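Local coordinates for 3-dehydroquinate dehydratase (PDB 4PH6), which catalyses the cis-dehydration of 3-dehydroquinate to 3-dehydroshikimate through an imine intermediate, the third step of the chorismate pathway, at residues Val23-Pro28 / Ala35-Ser40; Asp53-Val58 / Ser62-Leu67; Gln70-Leu75 / Ala112-Asp117. One frame throughout, in Å; residues are numbered along the deposited sequence.

Interaction 1 of 3, residues Val23-Pro28 / Ala35-Ser40; sequences VPIVAP and AEATAS
Ile25 and Glu36 carry this contact, their side chains running past each other in opposite directions where the first strand of the (beta/alpha)8 barrel meets its first helix. Strand 20-25, helix 30-40 and strand 47-51 form a beta-alpha-beta unit, and the contact lies between the strand's end and the later turns of the helix.

The apolar part belongs to Ile25. With CG1 anti to the carbonyl carbon (chi1 -61°) and the chain extended beyond it, CD1 is carried to the helix backbone, 3.8 Å from Ala37 N. The same methyl packs on the small Ala37 side chain, CD1 to CB 4.1 Å. Ile33 of the same helix and Val48 of the next strand also touch Ile25, placing it in the layer between strands and helices.

The second kind of contact sets a carboxylate against methyl groups. Glu36 is extended beyond CG and stretches across to the end of the strand, where its two oxygens divide the work: OE1 lies 3.7 Å from Ile25 CG2, and OE2 is 3.7 Å from Ala27 CB. What gives OE1 a polar link to the strand is a water, which donates to Glu36 OE1 at 2.9 Å and to Pro24 O at 2.8 Å. The carboxylate is thus tied to the strand through solvent rather than by a direct bond.

Val26 turns away from the helix, its side chain about 4 Å from that of Arg51, a predicted 3-dehydroquinate-binding residue, which places the end of this strand near the probable substrate site. Within the helix, Ser40 OG bonds Ala37 O at 2.6 Å, on a lone pair in the carbonyl plane, with a C=O...OG angle of 143°.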
loop_
_atom_site.group_PDB
_atom_site.type_symbol
_atom_site.label_atom_id
_atom_site.label_comp_id
_atom_site.label_asym_id
_atom_site.label_seq_id
_atom_site.Cartn_x
_atom_site.Cartn_y
_atom_site.Cartn_z
ATOM N N VAL A 23 -8.342 -4.346 17.819
ATOM C CA VAL A 23 -7.741 -3.350 18.686
ATOM C C VAL A 23 -7.157 -4.056 19.904
ATOM O O VAL A 23 -7.826 -4.896 20.525
ATOM C CB VAL A 23 -8.759 -2.243 19.114
ATOM C CG1 VAL A 23 -9.973 -2.830 19.833
ATOM C CG2 VAL A 23 -8.083 -1.199 19.992
ATOM N N PRO A 24 -5.888 -3.735 20.236
ATOM C CA PRO A 24 -5.213 -4.222 21.446
ATOM C C PRO A 24 -5.494 -3.371 22.695
ATOM O O PRO A 24 -5.577 -2.145 22.648
ATOM C CB PRO A 24 -3.734 -4.141 21.072
ATOM C CG PRO A 24 -3.677 -2.940 20.163
ATOM C CD PRO A 24 -4.985 -2.916 19.402
ATOM N N ILE A 25 -5.648 -4.058 23.818
ATOM C CA ILE A 25 -5.614 -3.421 25.113
ATOM C C ILE A 25 -4.248 -3.713 25.711
ATOM O O ILE A 25 -3.885 -4.878 25.871
ATOM C CB ILE A 25 -6.739 -3.933 26.021
ATOM C CG1 ILE A 25 -8.102 -3.615 25.387
ATOM C CG2 ILE A 25 -6.612 -3.335 27.418
ATOM C CD1 ILE A 25 -9.301 -4.031 26.225
ATOM N N VAL A 26 -3.472 -2.673 26.006
ATOM C CA VAL A 26 -2.145 -2.863 26.588
ATOM C C VAL A 26 -1.990 -2.176 27.937
ATOM O O VAL A 26 -0.876 -2.033 28.433
ATOM C CB VAL A 26 -1.010 -2.348 25.658
ATOM C CG1 VAL A 26 -1.007 -3.092 24.326
ATOM C CG2 VAL A 26 -1.117 -0.843 25.444
ATOM N N ALA A 27 -3.101 -1.750 28.534
ATOM C CA ALA A 27 -3.048 -1.067 29.823
ATOM C C ALA A 27 -2.652 -2.049 30.936
ATOM O O ALA A 27 -3.092 -3.187 30.942
ATOM C CB ALA A 27 -4.379 -0.408 30.130
ATOM N N PRO A 28 -1.806 -1.603 31.878
ATOM C CA PRO A 28 -1.254 -2.488 32.908
ATOM C C PRO A 28 -2.162 -2.685 34.120
ATOM O O PRO A 28 -2.026 -3.700 34.798
ATOM C CB PRO A 28 0.026 -1.762 33.326
ATOM C CG PRO A 28 -0.329 -0.320 33.172
ATOM C CD PRO A 28 -1.208 -0.254 31.936
ATOM N N ALA A 35 -11.952 -0.309 31.523
ATOM C CA ALA A 35 -12.415 0.907 30.862
ATOM C C ALA A 35 -12.245 0.803 29.347
ATOM O O ALA A 35 -13.182 1.091 28.589
ATOM C CB ALA A 35 -11.685 2.140 31.406
ATOM N N GLU A 36 -11.065 0.369 28.916
ATOM C CA GLU A 36 -10.756 0.274 27.494
ATOM C C GLU A 36 -11.586 -0.825 26.812
ATOM O O GLU A 36 -11.852 -0.765 25.614
ATOM C CB GLU A 36 -9.259 0.036 27.287
ATOM C CG GLU A 36 -8.395 1.193 27.754
ATOM C CD GLU A 36 -6.949 1.087 27.299
ATOM O OE1 GLU A 36 -6.632 0.197 26.478
ATOM O OE2 GLU A 36 -6.120 1.903 27.763
ATOM N N ALA A 37 -12.006 -1.815 27.588
ATOM C CA ALA A 37 -12.890 -2.849 27.081
ATOM C C ALA A 37 -14.252 -2.234 26.806
ATOM O O ALA A 37 -14.838 -2.420 25.739
ATOM C CB ALA A 37 -13.003 -3.982 28.066
ATOM N N THR A 38 -14.744 -1.488 27.785
ATOM C CA THR A 38 -16.012 -0.798 27.631
ATOM C C THR A 38 -15.940 0.183 26.462
ATOM O O THR A 38 -16.875 0.248 25.663
ATOM C CB THR A 38 -16.430 -0.066 28.925
ATOM O OG1 THR A 38 -16.764 -1.037 29.930
ATOM C CG2 THR A 38 -17.635 0.832 28.673
ATOM N N ALA A 39 -14.821 0.896 26.343
ATOM C CA ALA A 39 -14.625 1.832 25.246
ATOM C C ALA A 39 -14.677 1.153 23.869
ATOM O O ALA A 39 -15.136 1.772 22.907
ATOM C CB ALA A 39 -13.299 2.589 25.412
ATOM N N SER A 40 -14.234 -0.108 23.771
ATOM C CA SER A 40 -14.246 -0.807 22.483
ATOM C C SER A 40 -15.672 -0.918 21.902
ATOM O O SER A 40 -15.851 -1.077 20.693
ATOM C CB SER A 40 -13.614 -2.202 22.602
ATOM O OG SER A 40 -14.478 -3.132 23.232
HETATM O O HOH W 1 -7.385 -0.376 23.729
#

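Interaction 2 of 3, residues Asp53-Val58 / Ser62-Leu67; sequences DYYENV and SDVCNL
The ring of Tyr55 is the tightly packed part of this contact, with Leu67 above one face and Val64 at its edge. Leu67 CD2 makes a CH-pi contact 3.8 Å from the ring centroid, 24° off the normal and shifted toward the hydroxyl end, so that CZ is the nearest ring atom. The opposite face lies against the backbone N of Asn57, which sits over its centre. Val64 CG2 comes in near the ring plane, 4.0 Å from Tyr55 CD2, and the same methyl reaches Val58 CA at 3.7 Å. One valine branch thus fills the angle between the aromatic ring and the backbone of the turn.

The arrangement is a loop folding back on the helix it leads into: the chain leaves strand 47-51 of the barrel, makes a type I beta turn from Tyr55 to Val58, and enters helix 61-73. Leu103 of the next helix, 97-110, touches both Val58 and Val64, while Ala30 of helix 30-40 touches both Tyr55 and Leu67. Trp50, predicted to bind 3-dehydroquinate, packs on Val64 and Leu67 from the strand.

Toward the partly exposed side the contact turns polar. Placed with CG anti to the backbone N (chi1 -177°), Tyr55 sends its hydroxyl out to Asp63 and Asn57. Tyr55 OH donates to Asp63 OD2, which lies in the ring plane; the modelled 2.5 Å is very short, and the exact length is doubtful. Asn57 ND2 donates to Tyr55 OH at 3.1 Å, close to its own amide plane and with an N-H...O angle of 159°. Asn57 otherwise meets the helix loosely, its CB 3.7 Å from Asp63 OD2.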
loop_
_atom_site.group_PDB
_atom_site.type_symbol
_atom_site.label_atom_id
_atom_site.label_comp_id
_atom_site.label_asym_id
_atom_site.label_seq_id
_atom_site.Cartn_x
_atom_site.Cartn_y
_atom_site.Cartn_z
ATOM N N ASP A 53 0.785 -9.751 28.680
ATOM C CA ASP A 53 2.141 -9.519 29.163
ATOM C C ASP A 53 2.322 -8.072 29.634
ATOM O O ASP A 53 3.336 -7.744 30.251
ATOM C CB ASP A 53 3.169 -9.898 28.084
ATOM C CG ASP A 53 2.853 -9.302 26.732
ATOM O OD1 ASP A 53 3.619 -8.430 26.268
ATOM O OD2 ASP A 53 1.834 -9.698 26.136
ATOM N N TYR A 54 1.324 -7.224 29.373
ATOM C CA TYR A 54 1.287 -5.883 29.955
ATOM C C TYR A 54 0.635 -5.868 31.343
ATOM O O TYR A 54 0.907 -4.971 32.144
ATOM C CB TYR A 54 0.523 -4.913 29.046
ATOM C CG TYR A 54 1.325 -4.312 27.915
ATOM C CD1 TYR A 54 2.028 -3.123 28.080
ATOM C CD2 TYR A 54 1.360 -4.929 26.672
ATOM C CE1 TYR A 54 2.740 -2.572 27.030
ATOM C CE2 TYR A 54 2.065 -4.393 25.634
ATOM C CZ TYR A 54 2.753 -3.216 25.812
ATOM O OH TYR A 54 3.449 -2.700 24.761
ATOM N N TYR A 55 -0.240 -6.840 31.620
ATOM C CA TYR A 55 -1.015 -6.818 32.867
ATOM C C TYR A 55 -0.142 -7.008 34.107
ATOM O O TYR A 55 0.541 -8.021 34.240
ATOM C CB TYR A 55 -2.118 -7.879 32.847
ATOM C CG TYR A 55 -2.985 -7.845 34.090
ATOM C CD1 TYR A 55 -3.403 -6.636 34.630
ATOM C CD2 TYR A 55 -3.380 -9.021 34.729
ATOM C CE1 TYR A 55 -4.180 -6.587 35.767
ATOM C CE2 TYR A 55 -4.179 -8.979 35.864
ATOM C CZ TYR A 55 -4.569 -7.758 36.376
ATOM O OH TYR A 55 -5.336 -7.699 37.508
ATOM N N GLU A 56 -0.188 -6.044 35.026
ATOM C CA GLU A 56 0.683 -6.077 36.201
ATOM C C GLU A 56 0.511 -7.326 37.087
ATOM O O GLU A 56 1.456 -7.724 37.778
ATOM C CB GLU A 56 0.479 -4.817 37.056
ATOM C CG GLU A 56 -0.893 -4.666 37.697
ATOM C CD GLU A 56 -1.053 -3.345 38.460
ATOM O OE1 GLU A 56 -0.058 -2.606 38.611
ATOM O OE2 GLU A 56 -2.182 -3.038 38.904
ATOM N N ASN A 57 -0.673 -7.938 37.075
ATOM C CA ASN A 57 -0.932 -9.094 37.938
ATOM C C ASN A 57 -0.930 -10.433 37.213
ATOM O O ASN A 57 -1.522 -11.394 37.700
ATOM C CB ASN A 57 -2.272 -8.936 38.670
ATOM C CG ASN A 57 -2.261 -7.801 39.664
ATOM O OD1 ASN A 57 -1.250 -7.553 40.325
ATOM N ND2 ASN A 57 -3.385 -7.104 39.782
ATOM N N VAL A 58 -0.249 -10.504 36.072
ATOM C CA VAL A 58 -0.372 -11.652 35.178
ATOM C C VAL A 58 0.171 -12.969 35.775
ATOM O O VAL A 58 -0.140 -14.069 35.294
ATOM C CB VAL A 58 0.328 -11.354 33.842
ATOM C CG1 VAL A 58 1.819 -11.509 33.973
ATOM C CG2 VAL A 58 -0.203 -12.257 32.755
ATOM N N SER A 62 -5.438 -16.767 38.500
ATOM C CA SER A 62 -6.859 -16.707 38.851
ATOM C C SER A 62 -7.411 -15.303 38.715
ATOM O O SER A 62 -8.561 -15.107 38.312
ATOM C CB SER A 62 -7.089 -17.206 40.277
ATOM O OG SER A 62 -6.763 -18.577 40.370
ATOM N N ASP A 63 -6.585 -14.336 39.089
ATOM C CA ASP A 63 -6.900 -12.938 38.885
ATOM C C ASP A 63 -7.100 -12.689 37.395
ATOM O O ASP A 63 -8.045 -12.011 36.986
ATOM C CB ASP A 63 -5.778 -12.058 39.433
ATOM C CG ASP A 63 -6.089 -10.592 39.326
ATOM O OD1 ASP A 63 -6.604 -10.019 40.311
ATOM O OD2 ASP A 63 -5.831 -10.008 38.259
ATOM N N VAL A 64 -6.218 -13.272 36.581
ATOM C CA VAL A 64 -6.303 -13.094 35.141
ATOM C C VAL A 64 -7.581 -13.738 34.587
ATOM O O VAL A 64 -8.260 -13.143 33.759
ATOM C CB VAL A 64 -5.071 -13.682 34.411
ATOM C CG1 VAL A 64 -5.228 -13.533 32.917
ATOM C CG2 VAL A 64 -3.800 -12.992 34.862
ATOM N N CYS A 65 -7.909 -14.947 35.041
ATOM C CA CYS A 65 -9.125 -15.624 34.576
ATOM C C CYS A 65 -10.372 -14.797 34.888
ATOM O O CYS A 65 -11.242 -14.634 34.035
ATOM C CB CYS A 65 -9.254 -17.022 35.199
ATOM S SG CYS A 65 -8.051 -18.215 34.570
ATOM N N ASN A 66 -10.441 -14.276 36.110
ATOM C CA ASN A 66 -11.579 -13.473 36.559
ATOM C C ASN A 66 -11.667 -12.168 35.799
ATOM O O ASN A 66 -12.734 -11.762 35.336
ATOM C CB ASN A 66 -11.485 -13.180 38.052
ATOM C CG ASN A 66 -12.591 -12.253 38.528
ATOM O OD1 ASN A 66 -13.713 -12.693 38.792
ATOM N ND2 ASN A 66 -12.285 -10.958 38.631
ATOM N N LEU A 67 -10.527 -11.508 35.683
ATOM C CA LEU A 67 -10.466 -10.287 34.919
ATOM C C LEU A 67 -10.916 -10.556 33.484
ATOM O O LEU A 67 -11.590 -9.718 32.878
ATOM C CB LEU A 67 -9.056 -9.699 34.956
ATOM C CG LEU A 67 -8.920 -8.349 34.257
ATOM C CD1 LEU A 67 -10.037 -7.424 34.667
ATOM C CD2 LEU A 67 -7.549 -7.719 34.541
#

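Interaction 3 of 3, residues Gln70-Leu75 / Ala112-Asp117; sequences QVMERL and ALDLLD
Met72 leaves its helix with CG anti to the backbone N (chi1 177°), then bends at chi2 (75°) and again at chi3 (68°), which folds the CE methyl against the backbone of Ala112 and Leu113. Helix 61-73 and strand 115-119 both belong to the (beta/alpha)8 barrel, and the contact joins the last turn of the helix to the loop that leads into the strand.

Met72 CE is the principal touching group, 3.6 Å from Leu113 N and 3.8 Å from Ala112 C, so the methyl rests on the peptide link between those two residues. Nearer the root of the side chain, Met72 CB meets Ala112 CB at 3.8 Å, an apolar contact with a small side chain that lets helix and loop come close. Ala112 is further anchored by its backbone N, hydrogen-bonded to Ser68 OG one turn earlier in the helix.

Asp114 crosses the end of the methionine at a slant. Its OD2 lies 3.7 Å from Met72 CE and 4.1 Å from Met72 SD, but the carboxylate finds its polar partners elsewhere: OD2 accepts from Leu80 N at the start of the neighbouring strand and forms a salt bridge with Lys10 NZ. Lys10, which also touches Met72, sits between strands 7-9 and 12-14, so the N-terminal hairpin reaches the N-terminal end of the barrel strands.

Just past the helix end, Arg74 NH1 reaches back to Gln70 O at 2.7 Å, donating from above the carbonyl plane rather than along a lone pair.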
loop_
_atom_site.group_PDB
_atom_site.type_symbol
_atom_site.label_atom_id
_atom_site.label_comp_id
_atom_site.label_asym_id
_atom_site.label_seq_id
_atom_site.Cartn_x
_atom_site.Cartn_y
_atom_site.Cartn_z
ATOM N N GLN A 70 -14.710 -10.338 33.295
ATOM C CA GLN A 70 -15.179 -8.958 33.336
ATOM C C GLN A 70 -14.913 -8.174 32.040
ATOM O O GLN A 70 -15.691 -7.289 31.663
ATOM C CB GLN A 70 -14.528 -8.262 34.519
ATOM C CG GLN A 70 -14.843 -8.959 35.834
ATOM C CD GLN A 70 -14.002 -8.461 36.978
ATOM O OE1 GLN A 70 -12.802 -8.245 36.832
ATOM N NE2 GLN A 70 -14.631 -8.269 38.133
ATOM N N VAL A 71 -13.810 -8.499 31.374
ATOM C CA VAL A 71 -13.485 -7.920 30.079
ATOM C C VAL A 71 -14.488 -8.373 29.023
ATOM O O VAL A 71 -15.030 -7.555 28.284
ATOM C CB VAL A 71 -12.063 -8.310 29.633
ATOM C CG1 VAL A 71 -11.922 -8.205 28.128
ATOM C CG2 VAL A 71 -11.043 -7.450 30.337
ATOM N N MET A 72 -14.747 -9.678 28.980
ATOM C CA MET A 72 -15.724 -10.246 28.049
ATOM C C MET A 72 -17.121 -9.646 28.207
ATOM O O MET A 72 -17.806 -9.371 27.217
ATOM C CB MET A 72 -15.801 -11.757 28.228
ATOM C CG MET A 72 -16.834 -12.417 27.353
ATOM S SD MET A 72 -16.235 -12.479 25.670
ATOM C CE MET A 72 -14.879 -13.655 25.844
ATOM N N GLU A 73 -17.543 -9.451 29.454
ATOM C CA GLU A 73 -18.877 -8.925 29.730
ATOM C C GLU A 73 -19.093 -7.548 29.125
ATOM O O GLU A 73 -20.228 -7.200 28.784
ATOM C CB GLU A 73 -19.142 -8.859 31.232
ATOM C CG GLU A 73 -19.217 -10.207 31.902
ATOM C CD GLU A 73 -19.525 -10.085 33.377
ATOM O OE1 GLU A 73 -19.154 -9.050 33.973
ATOM O OE2 GLU A 73 -20.154 -11.015 33.936
ATOM N N ARG A 74 -18.008 -6.780 28.991
ATOM C CA ARG A 74 -18.058 -5.415 28.451
ATOM C C ARG A 74 -17.761 -5.320 26.941
ATOM O O ARG A 74 -17.657 -4.222 26.402
ATOM C CB ARG A 74 -17.061 -4.515 29.209
ATOM C CG ARG A 74 -17.368 -4.288 30.692
ATOM C CD ARG A 74 -16.112 -3.900 31.486
ATOM N NE ARG A 74 -16.416 -3.523 32.869
ATOM C CZ ARG A 74 -16.678 -4.385 33.853
ATOM N NH1 ARG A 74 -16.696 -5.699 33.624
ATOM N NH2 ARG A 74 -16.939 -3.932 35.076
ATOM N N LEU A 75 -17.601 -6.446 26.249
ATOM C CA LEU A 75 -17.113 -6.374 24.866
ATOM C C LEU A 75 -18.192 -6.213 23.805
ATOM O O LEU A 75 -17.877 -6.201 22.632
ATOM C CB LEU A 75 -16.275 -7.606 24.530
ATOM C CG LEU A 75 -14.815 -7.503 24.966
ATOM C CD1 LEU A 75 -13.977 -8.561 24.283
ATOM C CD2 LEU A 75 -14.254 -6.132 24.642
ATOM N N ALA A 112 -12.408 -16.426 30.214
ATOM C CA ALA A 112 -13.236 -16.132 29.055
ATOM C C ALA A 112 -12.367 -15.681 27.883
ATOM O O ALA A 112 -11.503 -14.814 28.043
ATOM C CB ALA A 112 -14.279 -15.066 29.400
ATOM N N LEU A 113 -12.585 -16.281 26.712
ATOM C CA LEU A 113 -11.813 -15.952 25.513
ATOM C C LEU A 113 -12.361 -16.687 24.299
ATOM O O LEU A 113 -12.924 -17.755 24.425
ATOM C CB LEU A 113 -10.331 -16.289 25.712
ATOM C CG LEU A 113 -9.936 -17.740 25.986
ATOM C CD1 LEU A 113 -8.898 -18.181 25.000
ATOM C CD2 LEU A 113 -9.438 -17.957 27.398
ATOM N N ASP A 114 -12.180 -16.118 23.116
ATOM C CA ASP A 114 -12.711 -16.734 21.903
ATOM C C ASP A 114 -11.592 -17.250 21.015
ATOM O O ASP A 114 -11.774 -18.228 20.289
ATOM C CB ASP A 114 -13.578 -15.732 21.144
ATOM C CG ASP A 114 -14.719 -15.220 21.991
ATOM O OD1 ASP A 114 -15.470 -16.053 22.524
ATOM O OD2 ASP A 114 -14.844 -14.000 22.181
ATOM N N LEU A 115 -10.440 -16.586 21.088
ATOM C CA LEU A 115 -9.254 -16.975 20.346
ATOM C C LEU A 115 -8.048 -16.968 21.267
ATOM O O LEU A 115 -7.938 -16.138 22.166
ATOM C CB LEU A 115 -9.005 -16.045 19.155
ATOM C CG LEU A 115 -10.144 -15.856 18.168
ATOM C CD1 LEU A 115 -10.910 -14.585 18.496
ATOM C CD2 LEU A 115 -9.602 -15.827 16.761
ATOM N N LEU A 116 -7.150 -17.914 21.047
ATOM C CA LEU A 116 -5.947 -18.003 21.862
ATOM C C LEU A 116 -4.722 -17.890 20.970
ATOM O O LEU A 116 -4.587 -18.619 19.979
ATOM C CB LEU A 116 -5.919 -19.322 22.665
ATOM C CG LEU A 116 -4.741 -19.605 23.611
ATOM C CD1 LEU A 116 -4.471 -18.431 24.555
ATOM C CD2 LEU A 116 -4.960 -20.911 24.401
ATOM N N ASP A 117 -3.850 -16.955 21.329
ATOM C CA ASP A 117 -2.584 -16.746 20.660
ATOM C C ASP A 117 -1.497 -17.674 21.237
ATOM O O ASP A 117 -1.221 -17.657 22.437
ATOM C CB ASP A 117 -2.159 -15.271 20.793
ATOM C CG ASP A 117 -0.811 -14.979 20.140
ATOM O OD1 ASP A 117 0.211 -15.460 20.668
ATOM O OD2 ASP A 117 -0.764 -14.230 19.136
#

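Overall arrangement
The three interactions lie on the same side of the chain's centre, their own centres 12 to 14 Å apart, and follow one another along the chain. Interactions 2 and 3 share helix 61-73, near its start and its end respectively. Interactions 1 and 2 touch directly, with a probable hydrogen bond from Glu56 N to Pro28 O (3.0 Å). Both lie near predicted substrate-binding residues, Arg51 by Val26 and Trp50 by Leu67, while interaction 3 is where strand 115-119 begins. Helices 30-40 and 61-73 pack side by side, as where Leu75 CD2 lies 3.3 Å from Ser40 OG, and the contacts join each helix to neighbouring strand ends or loops.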